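Local structure of hydrazine synthase subunit alpha (Candidatus Kuenenia stuttgartiensis, 5C2V) at residues Val29-Phe34 against Ile59-Leu64; Leu33-Pro38 against Phe80-Tyr85; Tyr337-Pro342 against Asp382-Pro387; Met348-Ala353 against Tyr361-Ser366. The protein forms, with its beta and gamma partners, the hydrazine synthase complex and catalyses the condensation of hydroxylamine with ammonia to hydrazine in the anammox bacterium. One frame throughout, in Å; residues are numbered along the deposited sequence.

All four contacts lie in the beta-propeller of the N-terminal domain, on one side of the chain's centre. Contacts 1 and 4 join neighbouring strands within a sheet by backbone hydrogen bonds and are only partly buried, with polar or aromatic residues reaching the outside. Contacts 2 and 3 are buried and bring together strands of different sheets, so side chains do most of the work. Strand 31-37 serves contacts 1 and 2, which share Leu33 and Phe34, and strand 381-387 of contact 3 lies beside it in the same sheet. Contact 4 is nested within the loop that contact 3 closes, and its strand 348-353 neighbours strand 336-342 of contact 3.

Contact 1: residues Val29-Phe34 against Ile59-Leu64; sequences VSQILF and IVLFDL
Val60 sets its CG2 methyl over one face of the Phe34 ring, 3.6 Å from the ring centroid and 18° off the normal, a CH-pi contact. Phe34 CG sits between its own backbone N and carbonyl carbon (chi1 62°), which carries the ring across to strand 59-63, where its CE2 also lies 3.6 Å from Phe62 CB. On the same face Ile32 runs alongside Phe62, with CG1 at the edge of that ring, and Ile32 CD1 meets Leu64 CD2 at 3.9 Å, the two side chains crossing at about a right angle. The opposite face carries Leu33, Leu61, Gln31 and Asp63. Leu33 CD2 rests on Leu61 CB at 3.6 Å. Gln31, extended beyond CG, brings NE2 to Asp63 OD2 in a weak hydrogen bond of 3.3 Å, the amide and carboxylate planes turned 81° apart.

Behind these side chains the strands run antiparallel. Ile32 with Phe62 and Phe34 with Val60 are hydrogen-bonded pairs, and Leu64 N to Ser30 O (3.0 Å) adds a bond beyond the paired strands. The other carboxylate oxygen of Asp63, OD1, accepts from the backbone N of Asn65 and of Thr66, which fixes the acid at the start of the turn. Strand 69-71 continues the sheet beyond 58-63, and strand 381-387 flanks 31-37 on the other side, giving a four-stranded sheet of the propeller. Backbone bonds and the apolar face of Phe34, Val60 and Phe62 therefore probably hold this pair together, with the partly exposed Gln31-Asp63 bond a minor addition.

Contact 2: residues Leu33-Pro38 against Phe80-Tyr85; sequences LFTQSP and FDPCTY
Thr35 turns OG1 beside its own backbone N (chi1 -54°) and CG2 opposite that N, so the two branches meet different residues of 80-85. The hydroxyl lies against the proline ring, 3.3 Å from Pro82 CD, while the CG2 methyl lies alongside Phe80, 3.8 Å from Phe80 CB. Phe80 CG takes the place between backbone N and carbonyl carbon (chi1 57°). Its ring consequently leads away from Thr35, and CB is the part of the side chain that touches. Asp81, between these two contacts, directs its CB away from 33-38, and its OD2 forms a salt bridge with Arg126 and accepts from Ser127 N.

No hydrogen bond links the two strands, whose axes come no closer than 6.7 Å although they run almost exactly antiparallel. They belong to different four-stranded sheets: 31-37 lies inside one, and 76-84 is the edge strand of the next. The contact is thus an interface between adjacent blades of the six-bladed beta-propeller, made by side chains.

Gln384 of strand 381-387 ties both sides together. Its OE1 is hydrogen-bonded to Thr35 OG1 and also accepts from Asp81 N, so the buried hydroxyl is satisfied although its nearest atoms across the contact are carbons of Pro82. Pro82 CG also comes within 4.5 Å of the carbonyl carbon of Phe34, against the backbone of that strand. Farther along, Leu33 sends its CD1 branch obliquely across to the methyl of Thr84, with 4.1 Å between Leu33 CD1 and Thr84 CG2.

Contact 3: residues Tyr337-Pro342 against Asp382-Pro387; sequences YRSPYP and DHQPAP. With CA (calcium ion), chain B.
Ser339 packs tightly against Gln384 and Pro385 at the centre of this contact, where the two backbones come nearest. Ser339 CB lies 3.4 Å from Gln384 N, and Ser339 O touches Pro385 CD at 3.4 Å. To one side of this centre, Pro387 CD lies over one face of the Tyr341 ring, 3.9 Å from the centroid and 25° off the normal, a CH-pi contact, and Ala386 CA lies over a face of the same ring. At the other end Arg338 and His383 meet flat group to flat group, their planes 30° apart. His383 CD2 is set over the guanidinium toward its rim, 3.6 Å from Arg338 NH2. The arginine chain bends at chi3 to reach it, and its NH1 forms a salt bridge with Asp44.

The looser side is that of the partly exposed Gln384, which turns CB away from 337-342 and spends OE1 on Thr35 and Asp81. Asp382 also turns away, and its OD2 binds the calcium ion at 2.4 Å, a site completed by Asp376 OD2 and the carbonyls of Phe358, Asp377 and Trp380.

The two strands run almost parallel (11°) but belong to neighbouring sheets, each as an edge strand of its own. Strand 381-387 joins the N-terminal strands 31-37, 58-63 and 69-71 in one sheet, the Velcro closure of a beta-propeller.

Contact 4: residues Met348-Ala353 against Tyr361-Ser366; sequences MLVSYA and YWFNFS
Met348 and Phe363 pack side by side in a beta-hairpin, the antiparallel pair of strands 348-353 and 359-364 that forms the middle of a four-stranded propeller blade. From Met348 CB, 4.1 Å from Phe365 CZ, the chain runs on through CG, held opposite the backbone N (chi1 -173°), to SD, while Pro340 of the adjoining strand touches the same side chain. A bend at chi3 then returns the CE methyl to 361-366. It lies over one face of Phe363, 3.9 Å from the ring centroid in a CH-pi contact, and 3.7 Å from Phe365 CZ.

Leu349 makes a closer version of this contact on the other face of the sheet: its CD2 sits 3.5 Å from the centroid of the six-membered ring of Trp362, almost along the normal. Val350 CG1 fills in beside Phe363, 3.7 Å from Phe363 CD1. Nearer the hairpin turn, Tyr352 points a ring edge at the face of Tyr361, a T-shaped pair with planes at 85°, and Tyr352 CB also rests on Tyr361 CD1.

Val350 and Tyr361 exchange two backbone hydrogen bonds, and Phe363 N donates to Met348 O. Asn364 OD1 accepts from Ser366 N, an Asx turn just past the strand. Where the strands part, water 1 takes over the pairing: it accepts from Met348 N and donates to Phe363 O, with Met348 N and Phe363 O each 2.8 Å from the water oxygen.

Contact 1: residues Val29-Phe34 against Ile59-Leu64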
# COMPACT_ATOMS: atom_id res chain seq x y z
N VAL D 29 32.37 28.67 -16.30
CA VAL D 29 31.21 28.56 -17.18
C VAL D 29 30.66 29.93 -17.55
O VAL D 29 30.03 30.60 -16.72
CB VAL D 29 30.09 27.73 -16.53
CG1 VAL D 29 28.86 27.69 -17.42
CG2 VAL D 29 30.58 26.32 -16.22
N SER D 30 30.90 30.36 -18.79
CA SER D 30 30.36 31.63 -19.26
C SER D 30 29.11 31.50 -20.15
O SER D 30 28.49 32.50 -20.50
CB SER D 30 31.43 32.40 -20.03
OG SER D 30 31.84 31.69 -21.19
N GLN D 31 28.73 30.27 -20.49
CA GLN D 31 27.65 30.05 -21.45
C GLN D 31 26.87 28.77 -21.17
O GLN D 31 27.43 27.79 -20.66
CB GLN D 31 28.20 30.02 -22.88
CG GLN D 31 28.66 31.37 -23.43
CD GLN D 31 29.07 31.31 -24.89
OE1 GLN D 31 29.05 30.25 -25.51
NE2 GLN D 31 29.45 32.46 -25.44
N ILE D 32 25.58 28.77 -21.50
CA ILE D 32 24.74 27.59 -21.29
C ILE D 32 23.84 27.28 -22.49
O ILE D 32 23.42 28.19 -23.20
CB ILE D 32 23.85 27.74 -20.03
CG1 ILE D 32 22.88 28.92 -20.19
CG2 ILE D 32 24.70 27.92 -18.78
CD1 ILE D 32 21.91 29.07 -19.04
N LEU D 33 23.56 26.00 -22.69
CA LEU D 33 22.62 25.57 -23.72
C LEU D 33 21.32 25.11 -23.07
O LEU D 33 21.36 24.42 -22.05
CB LEU D 33 23.21 24.44 -24.56
CG LEU D 33 24.35 24.74 -25.53
CD1 LEU D 33 25.00 23.45 -25.99
CD2 LEU D 33 23.84 25.53 -26.71
N PHE D 34 20.18 25.47 -23.64
CA PHE D 34 18.92 24.96 -23.12
C PHE D 34 17.79 24.93 -24.15
O PHE D 34 17.87 25.59 -25.19
CB PHE D 34 18.48 25.76 -21.88
CG PHE D 34 18.22 27.22 -22.15
CD1 PHE D 34 16.95 27.67 -22.48
CD2 PHE D 34 19.25 28.14 -22.05
CE1 PHE D 34 16.71 29.01 -22.72
CE2 PHE D 34 19.02 29.48 -22.29
CZ PHE D 34 17.75 29.92 -22.62
N ILE D 59 16.50 24.74 -29.65
CA ILE D 59 17.64 24.68 -28.75
C ILE D 59 18.46 25.96 -28.89
O ILE D 59 18.83 26.34 -30.00
CB ILE D 59 18.53 23.46 -29.02
CG1 ILE D 59 17.71 22.17 -28.90
CG2 ILE D 59 19.72 23.44 -28.08
CD1 ILE D 59 18.53 20.92 -29.09
N VAL D 60 18.74 26.61 -27.76
CA VAL D 60 19.40 27.91 -27.80
C VAL D 60 20.63 28.00 -26.90
O VAL D 60 20.76 27.27 -25.91
CB VAL D 60 18.43 29.03 -27.40
CG1 VAL D 60 17.31 29.16 -28.43
CG2 VAL D 60 17.85 28.77 -26.02
N LEU D 61 21.53 28.90 -27.28
CA LEU D 61 22.74 29.19 -26.52
C LEU D 61 22.67 30.58 -25.90
O LEU D 61 22.32 31.55 -26.58
CB LEU D 61 23.98 29.07 -27.41
CG LEU D 61 25.33 29.45 -26.81
CD1 LEU D 61 25.65 28.59 -25.60
CD2 LEU D 61 26.43 29.34 -27.85
N PHE D 62 23.00 30.67 -24.62
CA PHE D 62 22.87 31.91 -23.87
C PHE D 62 24.14 32.24 -23.09
O PHE D 62 24.69 31.39 -22.39
CB PHE D 62 21.68 31.82 -22.91
CG PHE D 62 21.55 32.99 -21.98
CD1 PHE D 62 21.02 34.19 -22.42
CD2 PHE D 62 21.95 32.89 -20.66
CE1 PHE D 62 20.90 35.27 -21.56
CE2 PHE D 62 21.84 33.96 -19.79
CZ PHE D 62 21.31 35.15 -20.24
N ASP D 63 24.61 33.48 -23.24
CA ASP D 63 25.80 33.94 -22.53
C ASP D 63 25.41 34.58 -21.20
O ASP D 63 24.57 35.48 -21.16
CB ASP D 63 26.59 34.93 -23.39
CG ASP D 63 27.90 35.34 -22.77
OD1 ASP D 63 27.91 36.30 -21.97
OD2 ASP D 63 28.93 34.69 -23.07
N LEU D 64 26.03 34.12 -20.12
CA LEU D 64 25.66 34.55 -18.77
C LEU D 64 26.15 35.96 -18.45
O LEU D 64 25.74 36.55 -17.45
CB LEU D 64 26.21 33.57 -17.74
CG LEU D 64 25.89 32.09 -17.97
CD1 LEU D 64 26.45 31.24 -16.85
CD2 LEU D 64 24.39 31.88 -18.12

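Contact 2: residues Leu33-Pro38 against Phe80-Tyr85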
# COMPACT_ATOMS: atom_id res chain seq x y z
N LEU D 33 23.56 26.00 -22.69
CA LEU D 33 22.62 25.57 -23.72
C LEU D 33 21.32 25.11 -23.07
O LEU D 33 21.36 24.42 -22.05
CB LEU D 33 23.21 24.44 -24.56
CG LEU D 33 24.35 24.74 -25.53
CD1 LEU D 33 25.00 23.45 -25.99
CD2 LEU D 33 23.84 25.53 -26.71
N PHE D 34 20.18 25.47 -23.64
CA PHE D 34 18.92 24.96 -23.12
C PHE D 34 17.79 24.93 -24.15
O PHE D 34 17.87 25.59 -25.19
CB PHE D 34 18.48 25.76 -21.88
CG PHE D 34 18.22 27.22 -22.15
CD1 PHE D 34 16.95 27.67 -22.48
CD2 PHE D 34 19.25 28.14 -22.05
CE1 PHE D 34 16.71 29.01 -22.72
CE2 PHE D 34 19.02 29.48 -22.29
CZ PHE D 34 17.75 29.92 -22.62
N THR D 35 16.76 24.16 -23.84
CA THR D 35 15.62 23.98 -24.73
C THR D 35 14.46 24.91 -24.37
O THR D 35 14.09 25.04 -23.20
CB THR D 35 15.11 22.52 -24.68
OG1 THR D 35 16.19 21.62 -24.96
CG2 THR D 35 14.00 22.30 -25.70
N GLN D 36 13.91 25.55 -25.39
CA GLN D 36 12.70 26.36 -25.25
C GLN D 36 11.54 25.70 -25.98
O GLN D 36 11.64 25.42 -27.18
CB GLN D 36 12.93 27.77 -25.78
CG GLN D 36 13.90 28.61 -24.96
CD GLN D 36 14.05 30.01 -25.51
OE1 GLN D 36 13.92 30.24 -26.71
NE2 GLN D 36 14.32 30.96 -24.62
N SER D 37 10.45 25.46 -25.26
CA SER D 37 9.27 24.83 -25.84
C SER D 37 8.07 25.76 -25.76
O SER D 37 7.95 26.53 -24.82
CB SER D 37 8.97 23.51 -25.13
OG SER D 37 10.02 22.57 -25.33
N PRO D 38 7.18 25.70 -26.76
CA PRO D 38 5.95 26.51 -26.69
C PRO D 38 5.13 26.10 -25.47
O PRO D 38 5.17 24.92 -25.11
CB PRO D 38 5.22 26.16 -27.99
CG PRO D 38 6.27 25.59 -28.89
CD PRO D 38 7.24 24.89 -27.99
N PHE D 80 15.38 19.36 -29.29
CA PHE D 80 15.44 19.26 -27.83
C PHE D 80 16.50 18.27 -27.36
O PHE D 80 17.24 17.71 -28.16
CB PHE D 80 14.06 18.87 -27.27
CG PHE D 80 13.52 17.58 -27.82
CD1 PHE D 80 12.92 17.54 -29.07
CD2 PHE D 80 13.61 16.41 -27.08
CE1 PHE D 80 12.42 16.35 -29.57
CE2 PHE D 80 13.12 15.22 -27.58
CZ PHE D 80 12.52 15.19 -28.83
N ASP D 81 16.56 18.07 -26.04
CA ASP D 81 17.51 17.16 -25.40
C ASP D 81 18.98 17.45 -25.72
O ASP D 81 19.64 16.66 -26.38
CB ASP D 81 17.20 15.71 -25.78
CG ASP D 81 16.00 15.15 -25.04
OD1 ASP D 81 15.71 15.65 -23.93
OD2 ASP D 81 15.36 14.21 -25.55
N PRO D 82 19.49 18.60 -25.24
CA PRO D 82 20.90 18.94 -25.46
C PRO D 82 21.85 18.10 -24.59
O PRO D 82 21.57 17.90 -23.41
CB PRO D 82 20.98 20.42 -25.06
CG PRO D 82 19.55 20.88 -24.88
CD PRO D 82 18.79 19.66 -24.49
N CYS D 83 22.95 17.64 -25.17
CA CYS D 83 24.03 17.03 -24.39
C CYS D 83 25.39 17.47 -24.94
O CYS D 83 25.70 17.22 -26.10
CB CYS D 83 23.92 15.50 -24.41
SG CYS D 83 25.06 14.67 -23.28
N THR D 84 26.19 18.11 -24.09
CA THR D 84 27.47 18.66 -24.54
C THR D 84 28.55 17.59 -24.65
O THR D 84 28.54 16.59 -23.93
CB THR D 84 27.97 19.78 -23.60
OG1 THR D 84 28.31 19.22 -22.33
CG2 THR D 84 26.91 20.85 -23.42
N TYR D 85 29.49 17.80 -25.57
CA TYR D 85 30.63 16.91 -25.73
C TYR D 85 31.63 17.14 -24.59
O TYR D 85 31.40 17.99 -23.73
CB TYR D 85 31.30 17.11 -27.09
CG TYR D 85 32.18 15.97 -27.56
CD1 TYR D 85 31.65 14.72 -27.84
CD2 TYR D 85 33.55 16.15 -27.73
CE1 TYR D 85 32.45 13.68 -28.27
CE2 TYR D 85 34.36 15.12 -28.16
CZ TYR D 85 33.80 13.89 -28.43
OH TYR D 85 34.61 12.86 -28.86

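Contact 3: residues Tyr337-Pro342 against Asp382-Pro387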
# COMPACT_ATOMS: atom_id res chain seq x y z
N TYR D 337 9.29 21.50 -10.65
CA TYR D 337 10.69 21.41 -11.06
C TYR D 337 10.90 20.36 -12.15
O TYR D 337 10.19 19.36 -12.21
CB TYR D 337 11.58 21.07 -9.85
CG TYR D 337 11.69 22.17 -8.83
CD1 TYR D 337 10.68 22.41 -7.91
CD2 TYR D 337 12.83 22.97 -8.77
CE1 TYR D 337 10.78 23.42 -6.97
CE2 TYR D 337 12.95 23.98 -7.83
CZ TYR D 337 11.92 24.20 -6.93
OH TYR D 337 12.03 25.20 -6.00
N ARG D 338 11.89 20.61 -13.00
CA ARG D 338 12.27 19.66 -14.04
C ARG D 338 13.71 19.90 -14.49
O ARG D 338 14.26 20.99 -14.31
CB ARG D 338 11.32 19.75 -15.23
CG ARG D 338 11.45 21.04 -16.03
CD ARG D 338 10.30 21.24 -17.00
NE ARG D 338 10.24 20.21 -18.03
CZ ARG D 338 9.40 20.25 -19.07
NH1 ARG D 338 8.57 21.27 -19.21
NH2 ARG D 338 9.41 19.27 -19.96
N SER D 339 14.31 18.87 -15.08
CA SER D 339 15.64 18.94 -15.68
C SER D 339 16.72 19.55 -14.78
O SER D 339 17.26 20.61 -15.09
CB SER D 339 15.57 19.73 -16.98
OG SER D 339 14.56 19.22 -17.84
N PRO D 340 17.05 18.87 -13.66
CA PRO D 340 18.13 19.37 -12.80
C PRO D 340 19.51 19.08 -13.40
O PRO D 340 19.69 18.03 -14.01
CB PRO D 340 17.92 18.60 -11.50
CG PRO D 340 17.33 17.30 -11.95
CD PRO D 340 16.47 17.62 -13.15
N TYR D 341 20.46 19.99 -13.23
CA TYR D 341 21.81 19.78 -13.75
C TYR D 341 22.91 20.15 -12.76
O TYR D 341 23.32 21.31 -12.69
CB TYR D 341 22.02 20.56 -15.05
CG TYR D 341 23.07 19.93 -15.93
CD1 TYR D 341 24.42 20.19 -15.73
CD2 TYR D 341 22.71 19.05 -16.94
CE1 TYR D 341 25.38 19.60 -16.53
CE2 TYR D 341 23.67 18.46 -17.74
CZ TYR D 341 25.00 18.74 -17.53
OH TYR D 341 25.95 18.15 -18.33
N PRO D 342 23.37 19.16 -11.97
CA PRO D 342 24.44 19.39 -10.99
C PRO D 342 25.76 19.82 -11.64
O PRO D 342 26.07 19.39 -12.75
CB PRO D 342 24.61 18.01 -10.33
CG PRO D 342 23.39 17.23 -10.71
CD PRO D 342 22.97 17.75 -12.04
N ASP D 382 11.23 27.18 -20.47
CA ASP D 382 12.68 27.14 -20.56
C ASP D 382 13.19 26.01 -19.68
O ASP D 382 13.16 26.11 -18.46
CB ASP D 382 13.28 28.48 -20.15
CG ASP D 382 12.66 29.65 -20.90
OD1 ASP D 382 12.66 29.63 -22.14
OD2 ASP D 382 12.15 30.60 -20.24
N HIS D 383 13.66 24.94 -20.31
CA HIS D 383 14.06 23.76 -19.56
C HIS D 383 15.24 23.04 -20.20
O HIS D 383 15.77 23.48 -21.22
CB HIS D 383 12.88 22.79 -19.40
CG HIS D 383 12.48 22.11 -20.67
ND1 HIS D 383 12.02 22.79 -21.78
CD2 HIS D 383 12.46 20.79 -21.01
CE1 HIS D 383 11.74 21.92 -22.74
NE2 HIS D 383 12.00 20.71 -22.30
N GLN D 384 15.64 21.93 -19.58
CA GLN D 384 16.83 21.17 -19.98
C GLN D 384 18.10 22.02 -20.08
O GLN D 384 18.73 22.06 -21.14
CB GLN D 384 16.57 20.47 -21.32
CG GLN D 384 15.59 19.32 -21.25
CD GLN D 384 15.33 18.69 -22.61
OE1 GLN D 384 15.48 19.33 -23.65
NE2 GLN D 384 14.96 17.41 -22.60
N PRO D 385 18.47 22.71 -18.99
CA PRO D 385 19.71 23.49 -19.06
C PRO D 385 20.95 22.60 -19.14
O PRO D 385 21.08 21.66 -18.36
CB PRO D 385 19.69 24.30 -17.76
CG PRO D 385 18.92 23.44 -16.81
CD PRO D 385 17.88 22.74 -17.64
N ALA D 386 21.84 22.91 -20.08
CA ALA D 386 23.08 22.15 -20.23
C ALA D 386 24.26 23.10 -20.40
O ALA D 386 24.61 23.46 -21.52
CB ALA D 386 22.98 21.21 -21.42
N PRO D 387 24.87 23.52 -19.28
CA PRO D 387 25.97 24.49 -19.29
C PRO D 387 27.19 23.96 -20.02
O PRO D 387 27.44 22.75 -20.02
CB PRO D 387 26.27 24.69 -17.80
CG PRO D 387 25.83 23.41 -17.16
CD PRO D 387 24.62 22.98 -17.93
CA CA B . 9.85 30.77 -19.45

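Contact 4: residues Met348-Ala353 against Tyr361-Ser366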
# COMPACT_ATOMS: atom_id res chain seq x y z
N MET D 348 24.00 23.84 -9.06
CA MET D 348 23.05 23.12 -9.90
C MET D 348 22.14 24.07 -10.67
O MET D 348 21.73 25.11 -10.15
CB MET D 348 22.21 22.15 -9.05
CG MET D 348 21.30 21.23 -9.85
SD MET D 348 20.66 19.86 -8.88
CE MET D 348 19.84 20.73 -7.55
N LEU D 349 21.84 23.72 -11.91
CA LEU D 349 20.89 24.48 -12.72
C LEU D 349 19.58 23.71 -12.82
O LEU D 349 19.56 22.54 -13.19
CB LEU D 349 21.45 24.75 -14.12
CG LEU D 349 22.45 25.90 -14.25
CD1 LEU D 349 23.04 25.92 -15.65
CD2 LEU D 349 21.79 27.23 -13.93
N VAL D 350 18.47 24.37 -12.48
CA VAL D 350 17.17 23.71 -12.50
C VAL D 350 16.18 24.47 -13.37
O VAL D 350 16.26 25.69 -13.51
CB VAL D 350 16.59 23.57 -11.08
CG1 VAL D 350 17.45 22.64 -10.24
CG2 VAL D 350 16.46 24.93 -10.41
N SER D 351 15.25 23.73 -13.97
CA SER D 351 14.13 24.37 -14.66
C SER D 351 12.95 24.42 -13.70
O SER D 351 12.54 23.41 -13.15
CB SER D 351 13.77 23.63 -15.94
OG SER D 351 12.65 24.23 -16.57
N TYR D 352 12.42 25.62 -13.50
CA TYR D 352 11.46 25.85 -12.43
C TYR D 352 10.30 26.72 -12.89
O TYR D 352 10.50 27.76 -13.52
CB TYR D 352 12.17 26.49 -11.24
CG TYR D 352 11.27 27.00 -10.14
CD1 TYR D 352 10.60 26.11 -9.30
CD2 TYR D 352 11.12 28.36 -9.91
CE1 TYR D 352 9.79 26.57 -8.28
CE2 TYR D 352 10.31 28.83 -8.89
CZ TYR D 352 9.65 27.93 -8.08
OH TYR D 352 8.84 28.39 -7.07
N ALA D 353 9.09 26.26 -12.60
CA ALA D 353 7.92 27.11 -12.77
C ALA D 353 7.24 27.28 -11.42
O ALA D 353 6.61 26.35 -10.91
CB ALA D 353 6.97 26.51 -13.78
N TYR D 361 16.96 28.50 -13.54
CA TYR D 361 17.32 29.11 -12.26
C TYR D 361 18.50 28.40 -11.60
O TYR D 361 18.67 27.19 -11.75
CB TYR D 361 16.13 29.10 -11.30
CG TYR D 361 14.92 29.87 -11.78
CD1 TYR D 361 13.99 29.28 -12.63
CD2 TYR D 361 14.69 31.17 -11.37
CE1 TYR D 361 12.88 29.97 -13.07
CE2 TYR D 361 13.58 31.88 -11.80
CZ TYR D 361 12.68 31.27 -12.65
OH TYR D 361 11.57 31.97 -13.08
N TRP D 362 19.32 29.16 -10.88
CA TRP D 362 20.34 28.59 -10.02
C TRP D 362 19.68 28.01 -8.78
O TRP D 362 18.91 28.70 -8.12
CB TRP D 362 21.38 29.64 -9.62
CG TRP D 362 22.34 30.00 -10.71
CD1 TRP D 362 22.42 31.19 -11.37
CD2 TRP D 362 23.35 29.15 -11.28
NE1 TRP D 362 23.43 31.14 -12.31
CE2 TRP D 362 24.01 29.90 -12.27
CE3 TRP D 362 23.76 27.84 -11.04
CZ2 TRP D 362 25.06 29.37 -13.03
CZ3 TRP D 362 24.80 27.32 -11.79
CH2 TRP D 362 25.43 28.09 -12.77
N PHE D 363 19.98 26.76 -8.45
CA PHE D 363 19.34 26.13 -7.31
C PHE D 363 20.00 26.54 -5.99
O PHE D 363 21.20 26.80 -5.94
CB PHE D 363 19.38 24.60 -7.45
CG PHE D 363 18.48 23.89 -6.47
CD1 PHE D 363 17.13 23.74 -6.73
CD2 PHE D 363 18.99 23.37 -5.29
CE1 PHE D 363 16.30 23.09 -5.84
CE2 PHE D 363 18.17 22.72 -4.39
CZ PHE D 363 16.83 22.58 -4.66
N ASN D 364 19.19 26.62 -4.94
CA ASN D 364 19.68 26.93 -3.60
C ASN D 364 19.44 25.76 -2.66
O ASN D 364 18.29 25.40 -2.39
CB ASN D 364 19.03 28.21 -3.07
CG ASN D 364 19.73 28.76 -1.84
OD1 ASN D 364 20.21 28.02 -0.98
ND2 ASN D 364 19.80 30.09 -1.75
N PHE D 365 20.51 25.17 -2.15
CA PHE D 365 20.41 24.01 -1.28
C PHE D 365 20.06 24.39 0.16
O PHE D 365 19.53 23.58 0.91
CB PHE D 365 21.72 23.22 -1.30
CG PHE D 365 21.98 22.53 -2.61
CD1 PHE D 365 22.62 23.19 -3.65
CD2 PHE D 365 21.56 21.22 -2.82
CE1 PHE D 365 22.86 22.56 -4.85
CE2 PHE D 365 21.79 20.59 -4.02
CZ PHE D 365 22.44 21.26 -5.04
N SER D 366 20.37 25.63 0.54
CA SER D 366 20.08 26.09 1.89
C SER D 366 18.60 26.43 2.05
O SER D 366 18.06 26.37 3.16
CB SER D 366 20.95 27.31 2.24
OG SER D 366 20.68 28.40 1.38
O HOH W 1 23.49 26.13 -7.48